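Local structure of concanavalin A-like lectin protein kinase family protein (Theobroma cacao, 6CTH) at residues K12-S15 and N16-A19; L23-G27 and F28-Y32; V137-R140 and D141-T144; M148-S151 and S152-K156. The protein probably transfers phosphate from ATP to serine or threonine side chains of other proteins, as lectin receptor-like kinases do, and here holds an oxindole inhibitor and magnesium. All blocks are in the same frame, centred on the assembly; numbering follows the deposited sequence.

Contact 1 (K12-S15 and N16-A19); sequences KVTS and NFNA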
loop_
_atom_site.group_PDB
_atom_site.type_symbol
_atom_site.label_atom_id
_atom_site.label_comp_id
_atom_site.label_asym_id
_atom_site.label_seq_id
_atom_site.Cartn_x
_atom_site.Cartn_y
_atom_site.Cartn_z
ATOM N N LYS A 12 -18.141 2.423 23.848
ATOM C CA LYS A 12 -17.709 3.357 24.861
ATOM C C LYS A 12 -16.467 4.134 24.463
ATOM O O LYS A 12 -16.412 5.355 24.572
ATOM C CB LYS A 12 -17.465 2.618 26.188
ATOM C CG LYS A 12 -17.964 3.321 27.433
ATOM C CD LYS A 12 -17.539 2.502 28.676
ATOM C CE LYS A 12 -18.425 2.691 29.889
ATOM N NZ LYS A 12 -19.891 2.555 29.587
ATOM N N VAL A 13 -15.447 3.447 23.963
ATOM C CA VAL A 13 -14.194 4.148 23.701
ATOM C C VAL A 13 -14.240 5.014 22.467
ATOM O O VAL A 13 -13.472 5.959 22.389
ATOM C CB VAL A 13 -12.970 3.210 23.665
ATOM C CG1 VAL A 13 -12.826 2.544 25.014
ATOM C CG2 VAL A 13 -13.065 2.250 22.495
ATOM N N THR A 14 -15.143 4.719 21.526
ATOM C CA THR A 14 -15.368 5.588 20.338
ATOM C C THR A 14 -16.512 6.631 20.453
ATOM O O THR A 14 -16.813 7.343 19.478
ATOM C CB THR A 14 -15.684 4.748 19.104
ATOM O OG1 THR A 14 -16.906 4.019 19.283
ATOM C CG2 THR A 14 -14.525 3.817 18.799
ATOM N N SER A 15 -17.144 6.699 21.626
ATOM C CA SER A 15 -18.311 7.558 21.842
ATOM C C SER A 15 -19.420 7.236 20.844
ATOM O O SER A 15 -19.940 8.135 20.186
ATOM C CB SER A 15 -17.952 9.044 21.760
ATOM O OG SER A 15 -17.159 9.425 22.860
ATOM N N ASN A 16 -19.781 5.949 20.778
ATOM C CA ASN A 16 -20.772 5.421 19.857
ATOM C C ASN A 16 -20.421 5.812 18.437
ATOM O O ASN A 16 -21.250 6.329 17.690
ATOM C CB ASN A 16 -22.196 5.893 20.248
ATOM C CG ASN A 16 -22.692 5.233 21.504
ATOM O OD1 ASN A 16 -22.228 4.143 21.886
ATOM N ND2 ASN A 16 -23.642 5.909 22.218
ATOM N N PHE A 17 -19.154 5.583 18.080
ATOM C CA PHE A 17 -18.653 5.870 16.739
ATOM C C PHE A 17 -19.041 7.258 16.239
ATOM O O PHE A 17 -19.567 7.425 15.133
ATOM C CB PHE A 17 -19.133 4.766 15.795
ATOM C CG PHE A 17 -18.755 3.403 16.272
ATOM C CD1 PHE A 17 -17.472 2.920 16.050
ATOM C CD2 PHE A 17 -19.667 2.629 16.996
ATOM C CE1 PHE A 17 -17.106 1.672 16.526
ATOM C CE2 PHE A 17 -19.312 1.378 17.468
ATOM C CZ PHE A 17 -18.021 0.902 17.235
ATOM N N ASN A 18 -18.779 8.243 17.093
ATOM C CA ASN A 18 -19.163 9.631 16.853
ATOM C C ASN A 18 -18.373 10.116 15.656
ATOM O O ASN A 18 -17.161 9.797 15.483
ATOM C CB ASN A 18 -18.829 10.512 18.058
ATOM C CG ASN A 18 -19.452 11.894 17.975
ATOM O OD1 ASN A 18 -18.980 12.728 17.203
ATOM N ND2 ASN A 18 -20.483 12.158 18.807
ATOM N N ALA A 19 -19.016 10.940 14.834
ATOM C CA ALA A 19 -18.377 11.436 13.668
ATOM C C ALA A 19 -17.102 12.240 13.946
ATOM O O ALA A 19 -16.164 12.202 13.131
ATOM C CB ALA A 19 -19.371 12.257 12.804
HETATM O O HOH W 1 -21.308 10.538 21.200
#
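T14 OG1 lies between the end of helix 7-14 and the loop that leaves it, and bonds both back into the helix and forward to the loop. The backbone N of F17 donates to T14 OG1 over 3.0 Å with an N-H...O angle of 152°, while the same oxygen also bonds to the carbonyl of L10 one turn back in the helix. With OG1 set between the backbone N and the carbonyl carbon (chi1 63°), the hydroxyl also comes over one face of the F17 ring, 3.4 Å above the plane and over its centre. T14 CG2 reaches the same ring, coming within 4.1 Å of F17 CE1. Backbone bonds close the same turn: N18 N donates to T14 O at 3.2 Å, and N21 ND2 bonds to the same carbonyl. S15, with positive phi, ends the helix in a Schellman motif, and the left-handed run continues through N16 and F17. A water then ties S15 to N18, donating a hydrogen bond to S15 O at 2.9 Å and accepting one from N18 ND2. The N18 OD1 atom is bonded to E20 N. In the fold, this helix end rests on the N-lobe sheet, T14 and F17 touching V45 of strand 41-48 and the F17 ring meeting Y32 of strand 29-36 edge to face.

Contact 2 (L23-G27 and F28-Y32); sequences LGEGG and FGSVY. With FE7 (N-{(3Z)-2-oxo-3-[phenyl({4-[(piperidin-1-yl)methyl]phenyl}amino)methylidene]-2,3-dihydro-1H-indol-5-yl}ethanesulfonamide), chain B.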
loop_
_atom_site.group_PDB
_atom_site.type_symbol
_atom_site.label_atom_id
_atom_site.label_comp_id
_atom_site.label_asym_id
_atom_site.label_seq_id
_atom_site.Cartn_x
_atom_site.Cartn_y
_atom_site.Cartn_z
ATOM N N LEU A 23 -11.459 8.801 11.723
ATOM C CA LEU A 23 -10.129 9.062 11.233
ATOM C C LEU A 23 -10.090 9.021 9.722
ATOM O O LEU A 23 -9.302 9.725 9.104
ATOM C CB LEU A 23 -9.132 8.028 11.811
ATOM C CG LEU A 23 -8.894 8.152 13.318
ATOM C CD1 LEU A 23 -8.144 6.925 13.859
ATOM C CD2 LEU A 23 -8.153 9.448 13.645
ATOM N N GLY A 24 -10.945 8.195 9.129
ATOM C CA GLY A 24 -10.984 8.066 7.661
ATOM C C GLY A 24 -11.774 6.840 7.256
ATOM O O GLY A 24 -12.371 6.149 8.079
ATOM N N GLU A 25 -11.834 6.626 5.951
ATOM C CA GLU A 25 -12.457 5.455 5.389
ATOM C C GLU A 25 -11.374 4.440 5.147
ATOM O O GLU A 25 -10.445 4.706 4.393
ATOM C CB GLU A 25 -13.121 5.784 4.041
ATOM C CG GLU A 25 -14.259 6.792 4.187
ATOM C CD GLU A 25 -15.316 6.405 5.182
ATOM O OE1 GLU A 25 -15.567 5.183 5.359
ATOM O OE2 GLU A 25 -15.928 7.334 5.786
ATOM N N GLY A 26 -11.557 3.275 5.730
ATOM C CA GLY A 26 -10.770 2.080 5.417
ATOM C C GLY A 26 -11.331 1.412 4.174
ATOM O O GLY A 26 -12.288 1.927 3.523
ATOM N N GLY A 27 -10.762 0.275 3.814
ATOM C CA GLY A 27 -11.205 -0.419 2.620
ATOM C C GLY A 27 -12.621 -0.972 2.631
ATOM O O GLY A 27 -13.250 -1.113 1.587
ATOM N N PHE A 28 -13.120 -1.326 3.803
ATOM C CA PHE A 28 -14.423 -1.977 3.923
ATOM C C PHE A 28 -15.101 -1.552 5.227
ATOM O O PHE A 28 -15.841 -2.339 5.864
ATOM C CB PHE A 28 -14.270 -3.508 3.750
ATOM C CG PHE A 28 -13.279 -4.156 4.703
ATOM C CD1 PHE A 28 -13.685 -4.602 5.966
ATOM C CD2 PHE A 28 -11.942 -4.360 4.325
ATOM C CE1 PHE A 28 -12.779 -5.214 6.837
ATOM C CE2 PHE A 28 -11.036 -4.988 5.187
ATOM C CZ PHE A 28 -11.454 -5.411 6.447
ATOM N N GLY A 29 -14.914 -0.268 5.577
ATOM C CA GLY A 29 -15.550 0.338 6.754
ATOM C C GLY A 29 -14.847 1.636 7.148
ATOM O O GLY A 29 -13.760 1.952 6.661
ATOM N N SER A 30 -15.484 2.406 7.989
ATOM C CA SER A 30 -14.902 3.614 8.548
ATOM C C SER A 30 -14.011 3.256 9.731
ATOM O O SER A 30 -14.324 2.335 10.491
ATOM C CB SER A 30 -16.010 4.534 9.041
ATOM O OG SER A 30 -16.710 5.072 7.914
ATOM N N VAL A 31 -12.964 4.037 9.936
ATOM C CA VAL A 31 -12.069 3.835 11.089
ATOM C C VAL A 31 -12.217 5.008 12.060
ATOM O O VAL A 31 -12.176 6.193 11.646
ATOM C CB VAL A 31 -10.615 3.721 10.624
ATOM C CG1 VAL A 31 -9.680 3.391 11.790
ATOM C CG2 VAL A 31 -10.492 2.667 9.515
ATOM N N TYR A 32 -12.337 4.676 13.345
ATOM C CA TYR A 32 -12.555 5.648 14.430
ATOM C C TYR A 32 -11.448 5.606 15.450
ATOM O O TYR A 32 -10.962 4.509 15.752
ATOM C CB TYR A 32 -13.880 5.364 15.120
ATOM C CG TYR A 32 -15.072 5.552 14.198
ATOM C CD1 TYR A 32 -15.460 4.537 13.329
ATOM C CD2 TYR A 32 -15.808 6.739 14.197
ATOM C CE1 TYR A 32 -16.528 4.689 12.469
ATOM C CE2 TYR A 32 -16.860 6.906 13.323
ATOM C CZ TYR A 32 -17.237 5.868 12.484
ATOM O OH TYR A 32 -18.289 5.987 11.615
HETATM C C4 FE7 B . -5.526 3.059 10.604
HETATM C C14 FE7 B . -7.572 6.009 6.867
HETATM C C5 FE7 B . -5.030 2.163 11.569
HETATM C C6 FE7 B . -5.091 0.792 11.389
HETATM C C11 FE7 B . -6.273 5.826 9.318
HETATM C C7 FE7 B . -5.627 0.299 10.213
HETATM C C8 FE7 B . -4.636 4.218 12.432
HETATM C C9 FE7 B . -5.309 4.401 11.120
HETATM C C10 FE7 B . -5.566 5.650 10.599
HETATM C C12 FE7 B . -7.611 5.471 9.197
HETATM C C13 FE7 B . -8.252 5.562 7.976
HETATM N N1 FE7 B . -4.508 2.885 12.627
HETATM N N2 FE7 B . -5.071 6.718 11.239
HETATM C C3 FE7 B . -6.046 2.543 9.418
HETATM N N3 FE7 B . -6.321 13.031 11.440
HETATM O O2 FE7 B . -4.267 5.093 13.206
HETATM C C2 FE7 B . -6.065 1.163 9.215
HETATM N N FE7 B . -6.443 0.582 7.969
HETATM S S FE7 B . -6.915 1.284 6.587
HETATM O O FE7 B . -7.356 2.613 6.866
HETATM O O1 FE7 B . -7.800 0.371 5.936
HETATM C C1 FE7 B . -5.353 1.308 5.774
HETATM C C FE7 B . -4.700 -0.033 6.004
HETATM C C16 FE7 B . -5.599 6.285 8.194
HETATM C C15 FE7 B . -6.248 6.372 6.976
HETATM C C17 FE7 B . -5.186 8.115 11.060
HETATM C C22 FE7 B . -5.994 8.673 10.080
HETATM C C21 FE7 B . -6.041 10.045 9.916
HETATM C C20 FE7 B . -5.285 10.888 10.717
HETATM C C19 FE7 B . -4.478 10.322 11.689
HETATM C C18 FE7 B . -4.427 8.952 11.866
HETATM C C23 FE7 B . -5.352 12.386 10.545
HETATM C C28 FE7 B . -6.240 14.489 11.343
HETATM C C27 FE7 B . -7.164 15.162 12.332
HETATM C C26 FE7 B . -8.595 14.703 12.140
HETATM C C25 FE7 B . -8.678 13.190 12.113
HETATM C C24 FE7 B . -7.689 12.611 11.129
HETATM O O HOH W 2 -14.998 2.176 3.376
#
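E25 is folded back by a bend at its second torsion (chi2 -54°), and S30 OG stands beside its own backbone N, anti to the carbonyl carbon (chi1 -71°); together these turns bring the carboxylate and the hydroxyl within bonding distance across the hairpin. S30 OG donates to E25 OE1 at 2.8 Å, meeting the oxygen on its syn side and 23° out of the carboxylate plane. The same two residues form an antiparallel non-hydrogen-bonded pair. Next to it, G24 and V31 are a hydrogen-bonded pair, V31 N donating to G24 O at 2.9 Å. The register slips at the open end: L23 N gives a short bond to V31 O at 2.7 Å and G24 N a weak one, so that two residues face V31 in a classic beta bulge. Towards the turn, G26 N donates to G29 O at 2.7 Å, and a water accepts weakly from G29 N while donating to G26 O. This is the glycine-rich loop of protein kinases, here laid over the inhibitor FE7. G24 CA lies directly against the inhibitor's phenyl ring, 3.7 Å from FE7 C13, and V31 CB packs at 3.8 Å against FE7 C12. L23 CB meets FE7 C22 at 3.6 Å. Strand 22-25 is an edge strand of the six-stranded N-lobe sheet, and strand 29-36 lies between it and strand 41-48; V31 touches A44, and the F28 ring reaches E58 and E62 of helix 54-66 and makes a cation-pi contact with K46.

Contact 3 (V137-R140 and D141-T144); sequences VLHR and DIKT. With MG (magnesium ion), chain C.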
loop_
_atom_site.group_PDB
_atom_site.type_symbol
_atom_site.label_atom_id
_atom_site.label_comp_id
_atom_site.label_asym_id
_atom_site.label_seq_id
_atom_site.Cartn_x
_atom_site.Cartn_y
_atom_site.Cartn_z
ATOM N N VAL A 137 1.307 -15.302 0.684
ATOM C CA VAL A 137 0.146 -14.431 0.815
ATOM C C VAL A 137 0.223 -13.441 -0.340
ATOM O O VAL A 137 1.217 -12.747 -0.509
ATOM C CB VAL A 137 0.152 -13.687 2.131
ATOM C CG1 VAL A 137 -0.960 -12.654 2.207
ATOM C CG2 VAL A 137 -0.019 -14.690 3.257
ATOM N N LEU A 138 -0.842 -13.388 -1.120
ATOM C CA LEU A 138 -0.947 -12.389 -2.183
ATOM C C LEU A 138 -1.845 -11.336 -1.617
ATOM O O LEU A 138 -2.926 -11.650 -1.138
ATOM C CB LEU A 138 -1.577 -12.992 -3.433
ATOM C CG LEU A 138 -0.812 -14.143 -4.042
ATOM C CD1 LEU A 138 -1.528 -14.623 -5.293
ATOM C CD2 LEU A 138 0.589 -13.724 -4.387
ATOM N N HIS A 139 -1.362 -10.106 -1.583
ATOM C CA HIS A 139 -2.065 -9.003 -0.926
ATOM C C HIS A 139 -3.284 -8.511 -1.726
ATOM O O HIS A 139 -4.402 -8.331 -1.163
ATOM C CB HIS A 139 -1.069 -7.862 -0.704
ATOM C CG HIS A 139 -1.629 -6.718 0.068
ATOM N ND1 HIS A 139 -2.524 -5.791 -0.486
ATOM C CD2 HIS A 139 -1.480 -6.375 1.371
ATOM C CE1 HIS A 139 -2.856 -4.913 0.452
ATOM N NE2 HIS A 139 -2.256 -5.260 1.593
ATOM N N ARG A 140 -3.045 -8.222 -2.996
ATOM C CA ARG A 140 -4.089 -7.850 -3.940
ATOM C C ARG A 140 -4.612 -6.424 -3.855
ATOM O O ARG A 140 -5.466 -6.039 -4.643
ATOM C CB ARG A 140 -5.223 -8.869 -3.911
ATOM C CG ARG A 140 -4.778 -10.240 -4.384
ATOM C CD ARG A 140 -5.903 -11.248 -4.344
ATOM N NE ARG A 140 -6.906 -10.980 -5.362
ATOM C CZ ARG A 140 -8.214 -11.004 -5.146
ATOM N NH1 ARG A 140 -8.686 -11.281 -3.942
ATOM N NH2 ARG A 140 -9.053 -10.748 -6.135
ATOM N N ASP A 141 -4.088 -5.635 -2.929
ATOM C CA ASP A 141 -4.499 -4.230 -2.858
ATOM C C ASP A 141 -3.420 -3.304 -2.362
ATOM O O ASP A 141 -3.644 -2.421 -1.515
ATOM C CB ASP A 141 -5.772 -4.096 -2.063
ATOM C CG ASP A 141 -6.560 -2.813 -2.391
ATOM O OD1 ASP A 141 -6.309 -2.181 -3.433
ATOM O OD2 ASP A 141 -7.469 -2.511 -1.597
ATOM N N ILE A 142 -2.233 -3.500 -2.883
ATOM C CA ILE A 142 -1.150 -2.636 -2.556
ATOM C C ILE A 142 -1.401 -1.240 -3.148
ATOM O O ILE A 142 -1.540 -1.137 -4.360
ATOM C CB ILE A 142 0.159 -3.242 -3.030
ATOM C CG1 ILE A 142 0.449 -4.537 -2.238
ATOM C CG2 ILE A 142 1.287 -2.252 -2.909
ATOM C CD1 ILE A 142 1.468 -5.434 -2.937
ATOM N N LYS A 143 -1.402 -0.206 -2.309
ATOM C CA LYS A 143 -1.515 1.169 -2.731
ATOM C C LYS A 143 -1.144 2.068 -1.535
ATOM O O LYS A 143 -1.077 1.573 -0.405
ATOM C CB LYS A 143 -2.961 1.464 -3.188
ATOM C CG LYS A 143 -4.005 1.107 -2.194
ATOM C CD LYS A 143 -5.447 1.344 -2.734
ATOM C CE LYS A 143 -6.547 0.936 -1.824
ATOM N NZ LYS A 143 -7.915 1.221 -2.384
ATOM N N THR A 144 -0.865 3.359 -1.773
ATOM C CA THR A 144 -0.373 4.205 -0.661
ATOM C C THR A 144 -1.368 4.479 0.468
ATOM O O THR A 144 -0.948 4.613 1.622
ATOM C CB THR A 144 0.266 5.538 -1.128
ATOM O OG1 THR A 144 -0.744 6.411 -1.569
ATOM C CG2 THR A 144 1.245 5.355 -2.235
HETATM MG MG MG C . -8.666 -2.925 -0.054
HETATM O O HOH W 3 -8.908 -0.947 0.287
HETATM O O HOH W 4 -10.213 -3.020 -1.446
HETATM O O HOH W 5 -10.162 -3.580 1.429
HETATM O O HOH W 6 -8.316 -5.000 -0.147
#
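From strand 136-138 the chain kinks at R140 (phi 78°) and then runs on, leaving D141 N close to the H139 ring. H139 CG is anti to its own backbone N (chi1 -175°), which swings the imidazole alongside the kink. D141 N donates to H139 ND1 at 2.9 Å, near the plane of the ring and at its edge, with an N-H...N angle of 147°. The other ring nitrogen, NE2, bonds to the carbonyl of G158, so the imidazole is held at both nitrogens and its rotation is fixed. I142 CG1 packs against H139 ND1 at 3.7 Å, the two side chains crossing at a slant. Beyond the kink, D141 OD2 binds the magnesium ion at 2.0 Å, while its OD1 bonds to T180. Four waters and D159 complete the coordination of the metal. K143 NZ stands 3.8 Å from D141 OD2, a long salt bridge, and bonds to T180 as well. R140 has the carbonyls of L162 and L176 as partners of its guanidinium, and its backbone N, like that of H139, is held by D199. The sequence HRD followed by K two residues on is that of the kinase catalytic loop. With ND1 accepting from D141 N, NE2 is probably the protonated nitrogen, consistent with a neutral imidazole that bridges the backbone of D141 and the carbonyl of G158.

Contact 4 (M148-S151 and S152-K156); sequences MLDS and SFNAK. With FE7 (N-{(3Z)-2-oxo-3-[phenyl({4-[(piperidin-1-yl)methyl]phenyl}amino)methylidene]-2,3-dihydro-1H-indol-5-yl}ethanesulfonamide), chain B.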
loop_
_atom_site.group_PDB
_atom_site.type_symbol
_atom_site.label_atom_id
_atom_site.label_comp_id
_atom_site.label_asym_id
_atom_site.label_seq_id
_atom_site.Cartn_x
_atom_site.Cartn_y
_atom_site.Cartn_z
ATOM N N MET A 148 0.658 2.557 6.322
ATOM C CA MET A 148 0.615 3.385 7.517
ATOM C C MET A 148 1.999 3.819 7.908
ATOM O O MET A 148 2.994 3.072 7.675
ATOM C CB MET A 148 -0.022 2.600 8.671
ATOM C CG MET A 148 -1.447 2.159 8.442
ATOM S SD MET A 148 -2.541 3.578 8.096
ATOM C CE MET A 148 -2.355 4.383 9.655
ATOM N N LEU A 149 2.100 4.987 8.519
ATOM C CA LEU A 149 3.371 5.532 8.947
ATOM C C LEU A 149 3.441 5.640 10.465
ATOM O O LEU A 149 2.496 6.161 11.086
ATOM C CB LEU A 149 3.584 6.892 8.319
ATOM C CG LEU A 149 3.671 6.844 6.790
ATOM C CD1 LEU A 149 3.815 8.258 6.223
ATOM C CD2 LEU A 149 4.865 5.979 6.321
ATOM N N ASP A 150 4.539 5.150 11.061
ATOM C CA ASP A 150 4.725 5.332 12.500
ATOM C C ASP A 150 5.337 6.697 12.781
ATOM O O ASP A 150 5.537 7.501 11.866
ATOM C CB ASP A 150 5.495 4.161 13.140
ATOM C CG ASP A 150 6.960 4.124 12.798
ATOM O OD1 ASP A 150 7.535 5.091 12.221
ATOM O OD2 ASP A 150 7.591 3.080 13.162
ATOM N N SER A 151 5.683 6.923 14.040
ATOM C CA SER A 151 6.230 8.194 14.508
ATOM C C SER A 151 7.521 8.563 13.809
ATOM O O SER A 151 7.807 9.730 13.618
ATOM C CB SER A 151 6.397 8.206 16.031
ATOM O OG SER A 151 7.339 7.249 16.470
ATOM N N SER A 152 8.329 7.563 13.498
ATOM C CA SER A 152 9.595 7.769 12.761
ATOM C C SER A 152 9.455 7.673 11.239
ATOM O O SER A 152 10.477 7.556 10.513
ATOM C CB SER A 152 10.645 6.746 13.213
ATOM O OG SER A 152 10.725 6.652 14.612
ATOM N N PHE A 153 8.216 7.702 10.740
ATOM C CA PHE A 153 7.952 7.494 9.346
ATOM C C PHE A 153 8.427 6.132 8.791
ATOM O O PHE A 153 8.681 6.011 7.595
ATOM C CB PHE A 153 8.506 8.664 8.537
ATOM C CG PHE A 153 7.790 9.953 8.803
ATOM C CD1 PHE A 153 6.593 10.236 8.159
ATOM C CD2 PHE A 153 8.295 10.876 9.710
ATOM C CE1 PHE A 153 5.906 11.420 8.400
ATOM C CE2 PHE A 153 7.625 12.084 9.938
ATOM C CZ PHE A 153 6.426 12.339 9.296
ATOM N N ASN A 154 8.499 5.108 9.643
ATOM C CA ASN A 154 8.651 3.741 9.152
ATOM C C ASN A 154 7.284 3.302 8.616
ATOM O O ASN A 154 6.242 3.684 9.181
ATOM C CB ASN A 154 9.123 2.780 10.238
ATOM C CG ASN A 154 10.520 3.145 10.813
ATOM O OD1 ASN A 154 11.487 3.284 10.085
ATOM N ND2 ASN A 154 10.586 3.325 12.133
ATOM N N ALA A 155 7.292 2.533 7.534
ATOM C CA ALA A 155 6.052 2.136 6.835
ATOM C C ALA A 155 5.547 0.754 7.222
ATOM O O ALA A 155 6.375 -0.167 7.430
ATOM C CB ALA A 155 6.272 2.207 5.359
ATOM N N LYS A 156 4.230 0.600 7.386
ATOM C CA LYS A 156 3.578 -0.675 7.630
ATOM C C LYS A 156 2.446 -0.882 6.645
ATOM O O LYS A 156 1.542 -0.061 6.580
ATOM C CB LYS A 156 3.036 -0.765 9.057
ATOM C CG LYS A 156 4.113 -0.947 10.128
ATOM C CD LYS A 156 3.569 -0.993 11.557
ATOM C CE LYS A 156 4.636 -1.430 12.554
ATOM N NZ LYS A 156 4.647 -2.919 12.744
HETATM C C4 FE7 B . -5.526 3.059 10.604
HETATM C C14 FE7 B . -7.572 6.009 6.867
HETATM C C5 FE7 B . -5.030 2.163 11.569
HETATM C C6 FE7 B . -5.091 0.792 11.389
HETATM C C11 FE7 B . -6.273 5.826 9.318
HETATM C C7 FE7 B . -5.627 0.299 10.213
HETATM C C8 FE7 B . -4.636 4.218 12.432
HETATM C C9 FE7 B . -5.309 4.401 11.120
HETATM C C10 FE7 B . -5.566 5.650 10.599
HETATM C C12 FE7 B . -7.611 5.471 9.197
HETATM C C13 FE7 B . -8.252 5.562 7.976
HETATM N N1 FE7 B . -4.508 2.885 12.627
HETATM N N2 FE7 B . -5.071 6.718 11.239
HETATM C C3 FE7 B . -6.046 2.543 9.418
HETATM N N3 FE7 B . -6.321 13.031 11.440
HETATM O O2 FE7 B . -4.267 5.093 13.206
HETATM C C2 FE7 B . -6.065 1.163 9.215
HETATM N N FE7 B . -6.443 0.582 7.969
HETATM S S FE7 B . -6.915 1.284 6.587
HETATM O O FE7 B . -7.356 2.613 6.866
HETATM O O1 FE7 B . -7.800 0.371 5.936
HETATM C C1 FE7 B . -5.353 1.308 5.774
HETATM C C FE7 B . -4.700 -0.033 6.004
HETATM C C16 FE7 B . -5.599 6.285 8.194
HETATM C C15 FE7 B . -6.248 6.372 6.976
HETATM C C17 FE7 B . -5.186 8.115 11.060
HETATM C C22 FE7 B . -5.994 8.673 10.080
HETATM C C21 FE7 B . -6.041 10.045 9.916
HETATM C C20 FE7 B . -5.285 10.888 10.717
HETATM C C19 FE7 B . -4.478 10.322 11.689
HETATM C C18 FE7 B . -4.427 8.952 11.866
HETATM C C23 FE7 B . -5.352 12.386 10.545
HETATM C C28 FE7 B . -6.240 14.489 11.343
HETATM C C27 FE7 B . -7.164 15.162 12.332
HETATM C C26 FE7 B . -8.595 14.703 12.140
HETATM C C25 FE7 B . -8.678 13.190 12.113
HETATM C C24 FE7 B . -7.689 12.611 11.129
#
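Strands 147-149 and 155-157 form a short beta hairpin in the C-lobe, following the catalytic loop and closed by a type I turn from D150 to F153, F153 N donating to D150 O at 2.9 Å. M148 and K156 are an antiparallel hydrogen-bonded pair, M148 N donating to K156 O and K156 N to M148 O, both at 2.8 Å. D150 N adds a further rung to N154 O. With CG set between backbone N and carbonyl carbon (chi1 72°), the D150 carboxylate swings over the turn, where N154 N donates to D150 OD1 at 2.8 Å from above the carboxylate plane, and S152 N adds a weak bond. N154 ND2 meets the syn lone pair of D150 OD2 at 3.2 Å, with OD2 in the amide plane of N154, and the carboxylate and amide planes stand 75° apart. The acid is thus held by three N-H groups, that of S152 only weakly. On the apolar side, L149 CD1 touches the edge of the F153 ring at 3.9 Å from CD1, and L149 CD2 meets A155 CB. These side chains pack on helix 112-132, with L149 on I118 and F153 on V114. M148, bent at chi2 and chi3, instead sends its methyl to the inhibitor, CE lying 3.3 Å from FE7 C9. A methionine forming the floor of the nucleotide pocket, on a hairpin just before the DFG aspartate D159, is familiar in protein kinases.

How the contacts relate
From the N terminus the four contacts come in series, and none nests within or crosses another. Contact 1 closes the turn after helix 7-14, and contact 2 follows after a short link as the glycine-rich hairpin; the two touch where F17 O lies 3.3 Å from Y32 CE2, joining the leading helix to the N-lobe sheet. Contacts 3 and 4 belong to the C-lobe and follow one another along the chain, though their centres lie about 17 Å apart: the first shapes the catalytic loop, the second closes the hairpin after it. Contacts 2 and 4 both touch FE7, enclosing it between the lobes, while contact 3 brings D141 to the magnesium ion nearby.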